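Long-range contacts in phosphoribosylaminoimidazole-succinocarboxamide synthase (Pyrococcus horikoshii, PDB 4O83), which catalyses the ATP-dependent joining of L-aspartate to 5-amino-1-(5-phosphoribosyl)imidazole-4-carboxylate, giving SAICAR in de novo purine biosynthesis: residues 32-37 / 213-218; 90-95 / 172-177; 204-209 / 224-229. One frame throughout, in Å; residues are numbered along the deposited sequence.

Interaction 1 (32-37 / 213-218); sequences TAFDGT and FRFDKG. With CD (cadmium ion), chain F; PO4 (phosphate ion), chain K.
Phe-34 and Phe-215 meet as an offset edge-to-face pair. The edge of Phe-34 is turned toward the face of Phe-215, with the planes at 68° and the centroids 5.9 Å apart. The tip carbon CZ of Phe-34 makes the touch, 3.8 Å from CE1 of Phe-215. The same edge also receives the carbonyl oxygen of Arg-214, which lies near the ring plane, 3.4 Å from CE2 of Phe-34. Phe-34 holds CG beside its own backbone N (chi1 -46°), and this swings the ring toward the end of the helix. Phe-213 comes to the strand edge-on. Its CE2 lies 3.9 Å from CB of Ala-33 and also reaches the backbone N of Thr-32. Ala-33 CB packs against CG of Arg-214 as well. From there the arginine chain runs extended to a phosphate ion, which sits at the edge of the guanidinium. NH1 of Arg-214 is 3.3 Å from phosphate O3 in a weak hydrogen bond, and NE adds two more weak ones. The backbone N of Phe-34 gives O4 a nearly straight but weak bond (3.3 Å, 170°). The stronger partner of the guanidinium is Asp-211, through NH2. The residues from Phe-34 to Thr-37 form the type I' beta turn of a tight hairpin, linking strands 30-33 and 38-41 beside the phosphate, probably from the crystallisation liquor, which may mark an anion pocket.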
# COMPACT_ATOMS: atom_id res chain seq x y z
N THR A 32 -21.71 19.89 -11.31
CA THR A 32 -22.35 19.48 -12.54
C THR A 32 -22.33 17.97 -12.61
O THR A 32 -21.30 17.34 -12.36
CB THR A 32 -21.61 20.09 -13.74
OG1 THR A 32 -21.77 21.51 -13.73
CG2 THR A 32 -22.15 19.57 -15.03
N ALA A 33 -23.48 17.38 -12.94
CA ALA A 33 -23.58 15.94 -13.19
C ALA A 33 -24.55 15.64 -14.35
O ALA A 33 -25.34 16.51 -14.76
CB ALA A 33 -24.00 15.20 -11.93
N PHE A 34 -24.46 14.41 -14.88
CA PHE A 34 -25.29 13.92 -15.97
C PHE A 34 -25.33 14.87 -17.17
O PHE A 34 -26.39 15.35 -17.58
CB PHE A 34 -26.72 13.59 -15.49
CG PHE A 34 -26.78 12.80 -14.22
CD1 PHE A 34 -26.31 11.48 -14.17
CD2 PHE A 34 -27.31 13.35 -13.05
CE1 PHE A 34 -26.36 10.75 -12.99
CE2 PHE A 34 -27.37 12.62 -11.87
CZ PHE A 34 -26.89 11.32 -11.83
N ASP A 35 -24.14 15.15 -17.72
CA ASP A 35 -23.99 16.04 -18.87
C ASP A 35 -24.62 17.42 -18.67
O ASP A 35 -25.22 17.98 -19.59
CB ASP A 35 -24.52 15.37 -20.14
CG ASP A 35 -23.74 14.13 -20.52
OD1 ASP A 35 -22.65 13.89 -19.95
OD2 ASP A 35 -24.20 13.39 -21.41
N GLY A 36 -24.50 17.95 -17.46
CA GLY A 36 -24.99 19.30 -17.16
C GLY A 36 -26.49 19.42 -17.04
O GLY A 36 -27.01 20.53 -16.95
N THR A 37 -27.20 18.29 -17.03
CA THR A 37 -28.65 18.31 -16.83
C THR A 37 -28.98 18.49 -15.35
O THR A 37 -30.11 18.82 -14.99
CB THR A 37 -29.34 17.03 -17.37
OG1 THR A 37 -28.82 15.87 -16.70
CG2 THR A 37 -29.15 16.90 -18.89
N PHE A 213 -23.78 14.46 -4.29
CA PHE A 213 -24.51 15.36 -5.18
C PHE A 213 -25.25 14.63 -6.31
O PHE A 213 -26.41 14.93 -6.58
CB PHE A 213 -23.57 16.43 -5.74
CG PHE A 213 -24.15 17.25 -6.86
CD1 PHE A 213 -25.28 18.05 -6.66
CD2 PHE A 213 -23.55 17.25 -8.11
CE1 PHE A 213 -25.80 18.81 -7.69
CE2 PHE A 213 -24.07 18.00 -9.15
CZ PHE A 213 -25.20 18.78 -8.94
N ARG A 214 -24.57 13.67 -6.95
CA ARG A 214 -25.15 12.93 -8.09
C ARG A 214 -26.47 12.25 -7.73
O ARG A 214 -27.42 12.26 -8.52
CB ARG A 214 -24.17 11.89 -8.64
CG ARG A 214 -22.99 12.45 -9.41
CD ARG A 214 -22.18 11.33 -10.04
NE ARG A 214 -20.91 11.80 -10.58
CZ ARG A 214 -19.72 11.59 -10.02
NH1 ARG A 214 -18.63 12.07 -10.61
NH2 ARG A 214 -19.61 10.92 -8.88
N PHE A 215 -26.52 11.67 -6.54
CA PHE A 215 -27.65 10.84 -6.15
C PHE A 215 -28.37 11.35 -4.90
O PHE A 215 -29.12 10.61 -4.26
CB PHE A 215 -27.19 9.37 -6.03
CG PHE A 215 -26.49 8.86 -7.27
CD1 PHE A 215 -27.21 8.63 -8.45
CD2 PHE A 215 -25.12 8.66 -7.28
CE1 PHE A 215 -26.57 8.20 -9.60
CE2 PHE A 215 -24.48 8.22 -8.43
CZ PHE A 215 -25.20 7.99 -9.59
N ASP A 216 -28.15 12.63 -4.58
CA ASP A 216 -28.78 13.32 -3.43
C ASP A 216 -28.79 12.46 -2.16
O ASP A 216 -29.83 12.28 -1.54
CB ASP A 216 -30.21 13.77 -3.79
CG ASP A 216 -30.26 14.66 -5.03
OD1 ASP A 216 -29.41 15.56 -5.17
OD2 ASP A 216 -31.15 14.45 -5.87
N LYS A 217 -27.62 11.92 -1.81
CA LYS A 217 -27.48 11.01 -0.68
C LYS A 217 -27.16 11.76 0.61
O LYS A 217 -27.01 11.14 1.66
CB LYS A 217 -26.39 9.95 -0.94
CG LYS A 217 -26.44 9.29 -2.31
CD LYS A 217 -25.14 8.57 -2.65
CE LYS A 217 -24.98 7.28 -1.85
NZ LYS A 217 -23.74 6.57 -2.26
N GLY A 218 -27.05 13.09 0.53
CA GLY A 218 -26.69 13.91 1.69
C GLY A 218 -26.20 15.31 1.35
O GLY A 218 -26.51 15.84 0.27
CD CD F . -21.58 12.77 -21.93
P PO4 K . -20.65 13.24 -14.26
O1 PO4 K . -20.98 14.34 -15.25
O2 PO4 K . -19.73 12.23 -14.90
O3 PO4 K . -19.95 13.85 -13.06
O4 PO4 K . -21.92 12.56 -13.81

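Interaction 2 (90-95 / 172-177); sequences VVVRNV and VDFKLE. With AMP (adenosine monophosphate), chain L; PO4 (phosphate ion), chain J.
Val-90 and Leu-176 share two backbone hydrogen bonds in an antiparallel strand pair. Val-91 and Lys-175 make a non-hydrogen-bonded pair, their side chains crossing at about a right angle. Val-92 and Phe-174 form the next hydrogen-bonded pair. Phe-174 holds CG between its backbone N and carbonyl carbon (chi1 72°), which lays its CE2 3.6 Å from Val-92 CB, on the face covered by helix 143-165. Arg-93 and Asp-173 run side by side on the other face. Arg-93 NH2 lies 3.5 Å from Asp-173 OD2, a salt bridge of charges alone, since the oxygen is well out of the guanidinium plane. A water accepts from Arg-93 NE at 2.7 Å. Arg-93 NH2 also points at a phosphate O3, doubtfully close; Arg-198 and the backbone of Ser-99 hold the ion too. Asn-94 N and Val-95 N both give to Val-172 O, and Val-95 CB packs on Val-172 CG1. Glu-177 OE1 accepts from the AMP O2' hydroxyl, which puts this strand at the nucleotide site. One face is apolar; the other carries Val-91 with the charged Lys-175, Arg-93 and Asp-173. Asp-173, also paired with Arg-198, probably offsets part of the positive charge gathered at the phosphate.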
# COMPACT_ATOMS: atom_id res chain seq x y z
N VAL A 90 -8.00 8.14 -17.08
CA VAL A 90 -7.47 6.87 -16.60
C VAL A 90 -8.10 6.58 -15.24
O VAL A 90 -7.97 7.38 -14.30
CB VAL A 90 -5.93 6.90 -16.50
CG1 VAL A 90 -5.39 5.57 -16.01
CG2 VAL A 90 -5.29 7.29 -17.84
N VAL A 91 -8.80 5.46 -15.14
CA VAL A 91 -9.52 5.13 -13.93
C VAL A 91 -8.89 3.94 -13.25
O VAL A 91 -8.61 2.93 -13.90
CB VAL A 91 -11.04 4.93 -14.18
CG1 VAL A 91 -11.77 4.52 -12.90
CG2 VAL A 91 -11.67 6.20 -14.75
N VAL A 92 -8.61 4.09 -11.95
CA VAL A 92 -8.11 3.01 -11.14
C VAL A 92 -9.17 2.65 -10.11
O VAL A 92 -9.77 3.54 -9.48
CB VAL A 92 -6.77 3.34 -10.43
CG1 VAL A 92 -6.24 2.10 -9.74
CG2 VAL A 92 -5.72 3.85 -11.41
N ARG A 93 -9.38 1.35 -9.92
CA ARG A 93 -10.48 0.86 -9.11
C ARG A 93 -9.98 -0.19 -8.12
O ARG A 93 -9.30 -1.15 -8.48
CB ARG A 93 -11.59 0.30 -10.03
CG ARG A 93 -11.91 1.23 -11.20
CD ARG A 93 -13.05 0.72 -12.07
NE ARG A 93 -14.31 1.10 -11.48
CZ ARG A 93 -15.23 1.88 -12.03
NH1 ARG A 93 -15.09 2.35 -13.27
NH2 ARG A 93 -16.31 2.17 -11.34
N ASN A 94 -10.30 0.03 -6.85
CA ASN A 94 -9.94 -0.90 -5.78
C ASN A 94 -11.13 -1.74 -5.29
O ASN A 94 -10.98 -2.85 -4.78
CB ASN A 94 -9.34 -0.10 -4.62
CG ASN A 94 -8.05 0.59 -5.02
OD1 ASN A 94 -7.11 -0.06 -5.47
ND2 ASN A 94 -8.02 1.92 -4.89
N VAL A 95 -12.32 -1.17 -5.44
CA VAL A 95 -13.56 -1.68 -4.87
C VAL A 95 -14.63 -1.48 -5.95
O VAL A 95 -14.66 -0.43 -6.57
CB VAL A 95 -13.94 -0.87 -3.60
CG1 VAL A 95 -15.37 -1.16 -3.18
CG2 VAL A 95 -12.97 -1.13 -2.46
N VAL A 172 -12.21 4.06 -3.25
CA VAL A 172 -12.99 3.06 -4.00
C VAL A 172 -12.50 3.02 -5.44
O VAL A 172 -12.17 1.96 -5.97
CB VAL A 172 -14.52 3.33 -3.93
CG1 VAL A 172 -15.30 2.50 -4.97
CG2 VAL A 172 -15.02 3.06 -2.51
N ASP A 173 -12.47 4.20 -6.07
CA ASP A 173 -11.90 4.36 -7.41
C ASP A 173 -11.58 5.85 -7.58
O ASP A 173 -11.94 6.68 -6.70
CB ASP A 173 -12.84 3.82 -8.51
CG ASP A 173 -14.24 4.44 -8.45
OD1 ASP A 173 -14.36 5.67 -8.49
OD2 ASP A 173 -15.24 3.69 -8.37
N PHE A 174 -10.91 6.19 -8.68
CA PHE A 174 -10.56 7.58 -8.99
C PHE A 174 -10.11 7.74 -10.45
O PHE A 174 -9.75 6.74 -11.13
CB PHE A 174 -9.55 8.17 -7.95
CG PHE A 174 -8.15 7.63 -8.04
CD1 PHE A 174 -7.09 8.45 -8.44
CD2 PHE A 174 -7.87 6.30 -7.71
CE1 PHE A 174 -5.78 7.95 -8.52
CE2 PHE A 174 -6.58 5.80 -7.81
CZ PHE A 174 -5.53 6.62 -8.21
N LYS A 175 -10.16 8.97 -10.95
CA LYS A 175 -9.83 9.27 -12.32
C LYS A 175 -8.60 10.17 -12.34
O LYS A 175 -8.53 11.13 -11.57
CB LYS A 175 -11.01 9.96 -13.02
CG LYS A 175 -10.83 10.30 -14.51
CD LYS A 175 -10.23 11.69 -14.77
CE LYS A 175 -11.14 12.82 -14.27
NZ LYS A 175 -10.46 14.14 -14.36
N LEU A 176 -7.67 9.86 -13.24
CA LEU A 176 -6.43 10.62 -13.43
C LEU A 176 -6.31 11.04 -14.88
O LEU A 176 -6.84 10.37 -15.78
CB LEU A 176 -5.21 9.78 -13.07
CG LEU A 176 -5.05 9.28 -11.64
CD1 LEU A 176 -3.76 8.49 -11.49
CD2 LEU A 176 -5.09 10.48 -10.67
N GLU A 177 -5.61 12.16 -15.08
CA GLU A 177 -5.23 12.61 -16.41
C GLU A 177 -3.73 12.91 -16.43
O GLU A 177 -3.14 13.29 -15.40
CB GLU A 177 -6.04 13.85 -16.83
CG GLU A 177 -7.54 13.65 -16.65
CD GLU A 177 -8.41 14.73 -17.28
OE1 GLU A 177 -7.91 15.56 -18.07
OE2 GLU A 177 -9.62 14.72 -16.99
P AMP L . -12.37 20.89 -16.85
O1P AMP L . -12.86 19.98 -17.97
O2P AMP L . -12.84 20.51 -15.47
O3P AMP L . -12.53 22.36 -17.16
O5' AMP L . -10.78 20.60 -16.77
C5' AMP L . -9.77 21.54 -17.17
C4' AMP L . -9.13 21.11 -18.49
O4' AMP L . -7.72 21.36 -18.50
C3' AMP L . -9.30 19.63 -18.78
O3' AMP L . -9.52 19.52 -20.19
C2' AMP L . -7.96 19.03 -18.43
O2' AMP L . -7.71 17.87 -19.22
C1' AMP L . -7.00 20.15 -18.79
N9 AMP L . -5.76 20.14 -18.00
C8 AMP L . -5.63 19.74 -16.72
N7 AMP L . -4.37 19.89 -16.29
C5 AMP L . -3.65 20.42 -17.30
C6 AMP L . -2.25 20.83 -17.53
N6 AMP L . -1.32 20.72 -16.57
N1 AMP L . -1.91 21.33 -18.75
C2 AMP L . -2.82 21.46 -19.73
N3 AMP L . -4.11 21.10 -19.59
C4 AMP L . -4.58 20.58 -18.43
P PO4 J . -18.24 5.04 -12.94
O1 PO4 J . -18.41 6.34 -12.20
O2 PO4 J . -17.18 5.23 -14.02
O3 PO4 J . -17.80 3.94 -12.03
O4 PO4 J . -19.57 4.68 -13.54
O HOH W 1 -15.08 1.13 -8.86

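Interaction 3 (204-209 / 224-229); sequences TKRSLD and YKEIYE. With CD (cadmium ion), chain H.
Leu-208 and Ile-227 make the main apolar contact. CB of Leu-208 lies 3.6 Å from CD1 of Ile-227. The isoleucine CG1 also comes 3.4 Å from the carbonyl oxygen of Leu-208. Ile-227 carries CG1 beside its backbone N (chi1 -64°), which brings this branch and its CD1 to the loop. The other end of the leucine leans on the next side chain, with Leu-208 CD2 4.0 Å from Glu-226 CG.

A second group of contacts involves charged side chains. The guanidinium of Arg-206 lies across Leu-208, with CD2 of the leucine 3.3 Å above the centre of its plane. Its NH2 comes 3.8 Å from CG of Glu-226, where the two side chains cross at about a right angle. Replacing Leu-208 by an alanine would probably open a gap beside Glu-226 CG and leave the Arg-206 guanidinium without the leucine on that face. The Glu-226 carboxylate is turned to a cadmium ion instead, binding it through OE1 at 2.4 Å and OE2 at 2.8 Å. OE1 also accepts from Arg-230. Arg-206 may still favour the negative charge nearby, although NH2 and OE2 are not in contact.

Tyr-224 supplies the aromatic contact. CE1 of its ring lies 3.6 Å from the backbone C of Asp-209, and the carbonyl oxygen of that residue sits at the ring edge. The tyrosine OH is hydrogen-bonded to Asp-195. Asp-209 caps Asp-211 N ahead of helix 211-214, and its other oxygen takes Phe-199 N.

The loop 204-209 is thus laid between strand 197-201 and helix 220-232. Ile-227 also touches Phe-199 of that strand and Ile-169 of strand 169-180, while helix 45-62 packs on Tyr-224 and Ile-227.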
# COMPACT_ATOMS: atom_id res chain seq x y z
N THR A 204 -18.81 3.08 7.94
CA THR A 204 -20.22 3.18 7.53
C THR A 204 -20.43 2.84 6.05
O THR A 204 -21.52 2.44 5.65
CB THR A 204 -20.79 4.57 7.85
OG1 THR A 204 -20.09 5.54 7.08
CG2 THR A 204 -20.57 4.90 9.33
N LYS A 205 -19.38 3.00 5.25
CA LYS A 205 -19.48 2.88 3.78
C LYS A 205 -20.27 4.02 3.12
O LYS A 205 -20.68 3.89 1.97
CB LYS A 205 -20.07 1.53 3.34
CG LYS A 205 -19.31 0.29 3.80
CD LYS A 205 -17.84 0.35 3.41
CE LYS A 205 -17.09 -0.92 3.75
NZ LYS A 205 -17.82 -1.83 4.68
N ARG A 206 -20.47 5.13 3.83
CA ARG A 206 -21.15 6.29 3.23
C ARG A 206 -20.20 7.04 2.32
O ARG A 206 -19.01 7.10 2.61
CB ARG A 206 -21.77 7.23 4.30
CG ARG A 206 -20.84 8.25 4.95
CD ARG A 206 -21.54 9.01 6.08
NE ARG A 206 -20.62 9.84 6.87
CZ ARG A 206 -20.43 11.15 6.69
NH1 ARG A 206 -21.12 11.81 5.75
NH2 ARG A 206 -19.55 11.81 7.44
N SER A 207 -20.73 7.58 1.23
CA SER A 207 -19.97 8.37 0.27
C SER A 207 -19.56 9.70 0.86
O SER A 207 -20.37 10.36 1.52
CB SER A 207 -20.79 8.61 -1.01
OG SER A 207 -21.11 7.38 -1.61
N LEU A 208 -18.30 10.05 0.63
CA LEU A 208 -17.73 11.33 1.02
C LEU A 208 -17.14 12.01 -0.22
O LEU A 208 -15.97 12.40 -0.24
CB LEU A 208 -16.66 11.13 2.12
CG LEU A 208 -17.08 10.45 3.43
CD1 LEU A 208 -15.86 10.12 4.30
CD2 LEU A 208 -18.06 11.31 4.20
N ASP A 209 -17.97 12.15 -1.25
CA ASP A 209 -17.49 12.54 -2.58
C ASP A 209 -18.66 13.04 -3.43
O ASP A 209 -19.77 13.13 -2.93
CB ASP A 209 -16.81 11.32 -3.27
CG ASP A 209 -17.72 10.10 -3.34
OD1 ASP A 209 -18.90 10.26 -3.68
OD2 ASP A 209 -17.28 8.97 -3.04
N TYR A 224 -17.41 16.91 1.86
CA TYR A 224 -16.09 17.36 1.43
C TYR A 224 -15.28 17.91 2.62
O TYR A 224 -14.06 17.75 2.66
CB TYR A 224 -16.18 18.42 0.32
CG TYR A 224 -16.56 17.90 -1.07
CD1 TYR A 224 -17.44 16.84 -1.23
CD2 TYR A 224 -16.07 18.50 -2.20
CE1 TYR A 224 -17.80 16.38 -2.49
CE2 TYR A 224 -16.42 18.04 -3.47
CZ TYR A 224 -17.29 16.99 -3.60
OH TYR A 224 -17.64 16.52 -4.84
N LYS A 225 -15.98 18.56 3.56
CA LYS A 225 -15.37 19.03 4.81
C LYS A 225 -14.89 17.87 5.66
O LYS A 225 -13.80 17.93 6.24
CB LYS A 225 -16.33 19.91 5.63
CG LYS A 225 -16.55 21.29 5.02
N GLU A 226 -15.71 16.82 5.74
CA GLU A 226 -15.28 15.58 6.40
C GLU A 226 -13.91 15.08 5.92
O GLU A 226 -13.02 14.86 6.74
CB GLU A 226 -16.34 14.49 6.24
CG GLU A 226 -16.09 13.23 7.05
CD GLU A 226 -15.97 13.50 8.54
OE1 GLU A 226 -15.15 12.83 9.20
OE2 GLU A 226 -16.69 14.39 9.06
N ILE A 227 -13.76 14.92 4.60
CA ILE A 227 -12.49 14.53 3.98
C ILE A 227 -11.35 15.45 4.44
O ILE A 227 -10.32 14.98 4.95
CB ILE A 227 -12.59 14.51 2.43
CG1 ILE A 227 -13.58 13.44 1.94
CG2 ILE A 227 -11.21 14.35 1.77
CD1 ILE A 227 -13.14 11.99 2.18
N TYR A 228 -11.56 16.75 4.27
CA TYR A 228 -10.56 17.75 4.62
C TYR A 228 -10.14 17.66 6.08
O TYR A 228 -8.94 17.63 6.40
CB TYR A 228 -11.07 19.16 4.30
CG TYR A 228 -10.02 20.22 4.51
CD1 TYR A 228 -9.86 20.84 5.75
CD2 TYR A 228 -9.17 20.60 3.47
CE1 TYR A 228 -8.88 21.80 5.96
CE2 TYR A 228 -8.18 21.56 3.66
CZ TYR A 228 -8.05 22.15 4.91
OH TYR A 228 -7.09 23.11 5.10
N GLU A 229 -11.13 17.61 6.96
CA GLU A 229 -10.90 17.54 8.40
C GLU A 229 -10.12 16.28 8.80
O GLU A 229 -9.19 16.36 9.60
CB GLU A 229 -12.23 17.65 9.17
CG GLU A 229 -12.16 17.25 10.64
CD GLU A 229 -13.29 17.84 11.47
OE1 GLU A 229 -14.48 17.58 11.17
OE2 GLU A 229 -12.99 18.57 12.43
CD CD H . -15.42 13.75 11.44

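In the fold
From the N terminus, the chain first meets interaction 1 at strand 30-33. Its loop closes only at helix 211-214, after most of the fold has been built. Interaction 2 opens and closes within that span. It joins strands 84-93 and 169-180 of the large antiparallel sheet, and the excursion between them includes helix 143-165. Interaction 3 opens at 204-209, after interaction 2 has closed, and closes on helix 220-232. Interactions 1 and 3 therefore cross along the chain. They also touch, through a probable hydrogen bond between Lys-217 and Ser-207. Together they tie the C-terminal helices to the 30-41 hairpin and to the loop after strand 197-201.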